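Local coordinates for TssK (Serratia sp. FS14, PDB 5Y0E), which is a structural protein of the type VI secretion system baseplate, probably joining the baseplate to other parts of the secretion machine, at residues A122-E128 and L144-R150; A61-A65 and R76-A80. All coordinates share one frame; numbering follows the deposited sequence.

Overall arrangement
Both contacts are antiparallel beta hairpins on the same side of the chain's centre. Their centres are about 17 Å apart and their nearest atoms about 6 Å apart, without touching. They belong to different sheets, yet strand 142-155 of contact 1 also touches contact 2, its Leu151 and Leu153 meeting Phe77 and Leu62. Contact 2 pairs the second and third strands of a small three-stranded sheet, nearer the middle of the chain. Contact 1 lies farther out, in a larger mixed sheet that meets a second subunit. Both are partly buried. Contact 1 adds a buried arginine and two tyrosines to its backbone bonds, whereas contact 2 relies on one phenylalanine ring and small apolar groups.

Contact 1 (A122-E128 and L144-R150); sequences ARYLAYE and LQFGRLR
Arg150 grips the start of segment 122-128 through backbone and side chain together. Its N bonds to Arg123 O at 2.9 Å, and its NE donates to Ala122 O at 2.8 Å in a nearly straight bond. The acceptor lies close to the guanidinium plane, but NE sits above the Ala122 carbonyl plane. A chi1 of -53° sets Arg150 CG against Arg123 O at 3.3 Å, and bends at chi2 and chi3 then bring NE round to Ala122 O. This end is buried, and a salt bridge from Arg150 NH1 to Glu116 holds the far side of the group. The Tyr124 ring runs alongside Leu149, both on the same face of the sheet, with Tyr124 CE1 3.9 Å from Leu149 CD2. Tyr124 also presents an edge to Arg148 N, and it packs on Tyr26 of a second subunit.

Tyr127 and Phe146 make a second tight patch. Tyr127 has its CG between the backbone N and carbonyl carbon (chi1 68°), which swings the ring across the neighbouring strand. Its CE1 reaches Phe146 CB at 3.5 Å. The two rings meet obliquely, with planes 32° apart. Phe146 is buried and lies on Gln22 of the second subunit. Tyr127 also crosses the Arg148 side chain at about a right angle. The loose side is at Glu128, which is exposed, with partly exposed Gln145 across from it. Glu128 CG comes only to 3.8 Å from Leu144 O. Paired backbone bonds link Leu125 with Arg148 and Tyr127 with Phe146. Gly147 also pairs with a strand of the second subunit. The arrangement is an antiparallel beta hairpin within an intersubunit sheet.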
# COMPACT_ATOMS: atom_id res chain seq x y z
N ALA A 122 33.49 11.72 -21.02
CA ALA A 122 34.02 11.65 -19.69
C ALA A 122 32.92 11.93 -18.71
O ALA A 122 32.06 12.72 -18.96
CB ALA A 122 35.14 12.64 -19.53
N ARG A 123 32.95 11.28 -17.57
CA ARG A 123 31.93 11.48 -16.59
C ARG A 123 32.20 12.67 -15.71
O ARG A 123 31.31 13.23 -15.16
CB ARG A 123 31.77 10.23 -15.74
CG ARG A 123 30.99 9.14 -16.43
CD ARG A 123 31.16 7.79 -15.79
NE ARG A 123 30.59 7.77 -14.47
CZ ARG A 123 29.36 7.38 -14.19
NH1 ARG A 123 28.56 6.99 -15.13
NH2 ARG A 123 28.94 7.39 -12.95
N TYR A 124 33.45 13.06 -15.61
CA TYR A 124 33.76 14.16 -14.75
C TYR A 124 34.58 15.26 -15.36
O TYR A 124 35.34 15.04 -16.27
CB TYR A 124 34.49 13.64 -13.53
CG TYR A 124 33.65 12.79 -12.63
CD1 TYR A 124 32.93 13.34 -11.62
CD2 TYR A 124 33.60 11.43 -12.78
CE1 TYR A 124 32.16 12.58 -10.80
CE2 TYR A 124 32.84 10.65 -11.96
CZ TYR A 124 32.12 11.24 -10.97
OH TYR A 124 31.36 10.49 -10.15
N LEU A 125 34.40 16.46 -14.84
CA LEU A 125 35.16 17.61 -15.25
C LEU A 125 35.84 18.08 -14.00
O LEU A 125 35.20 18.40 -13.04
CB LEU A 125 34.27 18.70 -15.77
CG LEU A 125 35.06 19.94 -16.10
CD1 LEU A 125 35.87 19.70 -17.35
CD2 LEU A 125 34.13 21.11 -16.26
N ALA A 126 37.15 18.16 -14.04
CA ALA A 126 37.92 18.53 -12.86
C ALA A 126 37.93 20.03 -12.67
O ALA A 126 38.03 20.79 -13.63
CB ALA A 126 39.35 18.01 -12.99
N TYR A 127 37.83 20.46 -11.42
CA TYR A 127 37.88 21.86 -11.06
C TYR A 127 38.63 22.01 -9.75
O TYR A 127 38.77 21.06 -8.98
CB TYR A 127 36.49 22.47 -10.95
CG TYR A 127 35.66 21.95 -9.79
CD1 TYR A 127 35.04 20.71 -9.85
CD2 TYR A 127 35.48 22.71 -8.66
CE1 TYR A 127 34.28 20.26 -8.82
CE2 TYR A 127 34.72 22.26 -7.62
CZ TYR A 127 34.12 21.03 -7.71
OH TYR A 127 33.37 20.58 -6.66
N GLU A 128 39.10 23.21 -9.48
CA GLU A 128 39.96 23.45 -8.34
C GLU A 128 39.18 24.10 -7.21
O GLU A 128 38.33 24.96 -7.45
CB GLU A 128 41.15 24.32 -8.72
CG GLU A 128 42.34 24.13 -7.82
CD GLU A 128 43.39 25.18 -8.04
OE1 GLU A 128 43.71 25.92 -7.07
OE2 GLU A 128 43.89 25.28 -9.18
N LEU A 144 42.62 21.34 -3.69
CA LEU A 144 42.43 20.05 -4.33
C LEU A 144 41.69 20.20 -5.65
O LEU A 144 41.01 21.19 -5.89
CB LEU A 144 41.66 19.06 -3.45
CG LEU A 144 42.10 18.78 -2.00
CD1 LEU A 144 41.47 17.51 -1.49
CD2 LEU A 144 43.59 18.70 -1.85
N GLN A 145 41.83 19.20 -6.49
CA GLN A 145 41.03 19.06 -7.69
C GLN A 145 39.87 18.11 -7.41
O GLN A 145 40.08 16.92 -7.13
CB GLN A 145 41.88 18.57 -8.85
CG GLN A 145 42.20 19.69 -9.80
CD GLN A 145 43.14 19.30 -10.91
OE1 GLN A 145 43.87 18.33 -10.80
NE2 GLN A 145 43.10 20.05 -11.99
N PHE A 146 38.66 18.64 -7.49
CA PHE A 146 37.45 17.85 -7.35
C PHE A 146 36.91 17.45 -8.71
O PHE A 146 37.34 17.94 -9.75
CB PHE A 146 36.38 18.61 -6.59
CG PHE A 146 36.70 18.83 -5.16
CD1 PHE A 146 36.42 17.86 -4.22
CD2 PHE A 146 37.26 20.03 -4.74
CE1 PHE A 146 36.71 18.08 -2.87
CE2 PHE A 146 37.55 20.25 -3.40
CZ PHE A 146 37.27 19.28 -2.46
N GLY A 147 35.94 16.55 -8.68
CA GLY A 147 35.27 16.09 -9.89
C GLY A 147 33.82 16.51 -9.88
O GLY A 147 33.15 16.46 -8.85
N ARG A 148 33.34 16.91 -11.04
CA ARG A 148 32.00 17.38 -11.18
C ARG A 148 31.36 16.61 -12.29
O ARG A 148 31.92 16.46 -13.35
CB ARG A 148 32.06 18.84 -11.50
CG ARG A 148 30.79 19.45 -11.99
CD ARG A 148 31.15 20.67 -12.80
NE ARG A 148 30.02 21.24 -13.50
CZ ARG A 148 29.84 22.54 -13.64
NH1 ARG A 148 28.79 22.99 -14.30
NH2 ARG A 148 30.71 23.37 -13.14
N LEU A 149 30.17 16.10 -12.01
CA LEU A 149 29.41 15.28 -12.94
C LEU A 149 29.02 16.00 -14.20
O LEU A 149 28.37 17.00 -14.15
CB LEU A 149 28.15 14.79 -12.29
CG LEU A 149 28.18 13.45 -11.58
CD1 LEU A 149 26.80 13.18 -11.08
CD2 LEU A 149 28.62 12.36 -12.50
N ARG A 150 29.36 15.41 -15.32
CA ARG A 150 29.06 16.00 -16.60
C ARG A 150 27.68 15.66 -17.11
O ARG A 150 27.51 14.97 -18.09
CB ARG A 150 30.12 15.61 -17.60
CG ARG A 150 31.50 15.93 -17.07
CD ARG A 150 32.46 16.33 -18.14
NE ARG A 150 32.31 15.50 -19.30
CZ ARG A 150 32.09 15.95 -20.51
NH1 ARG A 150 31.99 17.22 -20.72
NH2 ARG A 150 31.96 15.14 -21.51

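Contact 2 (A61-A65 and R76-A80); sequences ALNAA and RFSGA
The Phe77 ring lies against three residues of segment 61-65 and meets each differently. With chi1 at 66°, Phe77 CG is tucked over its own backbone, and the ring lies across the neighbouring strand. Ala65 N stands over one face, 3.7 Å above the ring plane and displaced toward the rim. Ala65 CB touches the far end of the ring, 3.6 Å from Phe77 CZ. Leu62 comes in at the edge, near the ring plane, with its CB 3.8 Å from Phe77 CZ. The leucine and phenylalanine side chains cross obliquely. Ala64 CA approaches at a slant, 3.7 Å from Phe77 CE1. Leu151 and Leu153 of strand 142-155 add to this apolar group, touching Phe77 and Leu62 respectively.

Ala64 and Ser78 point to the other face of the sheet. Their CB atoms are 4.1 Å apart, a light contact beside an exposed serine. Between the faces, Ala65 and Phe77 form a hydrogen-bonded pair. Phe77 N donates to Ala65 O at 3.0 Å, and Ala65 N returns a bond to Phe77 O at 3.2 Å. Gly79 N bonds to Asn63 O at 3.0 Å. Toward strand 44-50, on its other side, segment 61-65 forms a classic beta bulge: Asn63 and Ala64 both face Asp49, where the chain turns a corner.

The chemistry is therefore divided. Backbone hydrogen bonds fix the pairing, the buried Phe77 ring packs on Ala65, and Leu62 meets its edge. The Ala64 and Ser78 side relies on much slighter side-chain packing.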
# COMPACT_ATOMS: atom_id res chain seq x y z
N ALA A 61 16.12 24.77 -19.16
CA ALA A 61 17.09 24.89 -18.09
C ALA A 61 16.52 24.34 -16.79
O ALA A 61 15.37 24.59 -16.44
CB ALA A 61 17.49 26.35 -17.91
N LEU A 62 17.35 23.61 -16.06
CA LEU A 62 16.98 23.09 -14.75
C LEU A 62 17.55 23.98 -13.66
O LEU A 62 18.76 24.10 -13.53
CB LEU A 62 17.50 21.67 -14.57
CG LEU A 62 17.03 20.78 -15.69
CD1 LEU A 62 17.53 19.38 -15.49
CD2 LEU A 62 15.53 20.81 -15.72
N ASN A 63 16.67 24.60 -12.88
CA ASN A 63 17.11 25.29 -11.67
C ASN A 63 17.86 24.35 -10.73
O ASN A 63 18.93 24.67 -10.22
CB ASN A 63 15.92 25.91 -10.94
CG ASN A 63 15.50 27.24 -11.51
OD1 ASN A 63 16.32 28.01 -12.00
ND2 ASN A 63 14.21 27.53 -11.43
N ALA A 64 17.30 23.17 -10.49
CA ALA A 64 17.78 22.22 -9.50
C ALA A 64 17.21 20.86 -9.82
O ALA A 64 16.16 20.75 -10.46
CB ALA A 64 17.38 22.65 -8.09
N ALA A 65 17.89 19.81 -9.37
CA ALA A 65 17.39 18.46 -9.54
C ALA A 65 18.20 17.51 -8.68
O ALA A 65 19.35 17.78 -8.35
CB ALA A 65 17.46 18.02 -11.00
N ARG A 76 22.90 15.52 -7.65
CA ARG A 76 22.22 16.61 -6.97
C ARG A 76 22.89 17.90 -7.41
O ARG A 76 24.12 17.98 -7.38
CB ARG A 76 22.30 16.43 -5.46
CG ARG A 76 21.79 17.61 -4.67
CD ARG A 76 21.95 17.40 -3.18
NE ARG A 76 21.53 16.06 -2.79
CZ ARG A 76 20.29 15.75 -2.42
NH1 ARG A 76 19.35 16.68 -2.37
NH2 ARG A 76 19.99 14.49 -2.09
N PHE A 77 22.11 18.88 -7.82
CA PHE A 77 22.68 20.17 -8.17
C PHE A 77 21.65 21.25 -7.92
O PHE A 77 20.46 20.99 -7.80
CB PHE A 77 23.18 20.22 -9.62
CG PHE A 77 22.10 20.11 -10.66
CD1 PHE A 77 21.26 21.16 -10.94
CD2 PHE A 77 21.96 18.95 -11.38
CE1 PHE A 77 20.28 21.06 -11.90
CE2 PHE A 77 20.99 18.84 -12.35
CZ PHE A 77 20.15 19.89 -12.60
N SER A 78 22.13 22.48 -7.84
CA SER A 78 21.25 23.62 -7.66
C SER A 78 21.97 24.87 -8.09
O SER A 78 23.18 24.99 -7.92
CB SER A 78 20.80 23.75 -6.21
OG SER A 78 20.05 24.94 -6.07
N GLY A 79 21.23 25.79 -8.66
CA GLY A 79 21.84 27.01 -9.14
C GLY A 79 22.44 26.85 -10.51
O GLY A 79 22.95 25.79 -10.87
N ALA A 80 22.42 27.94 -11.27
CA ALA A 80 22.94 27.91 -12.63
C ALA A 80 24.41 27.56 -12.66
O ALA A 80 24.89 27.02 -13.66
CB ALA A 80 22.70 29.26 -13.29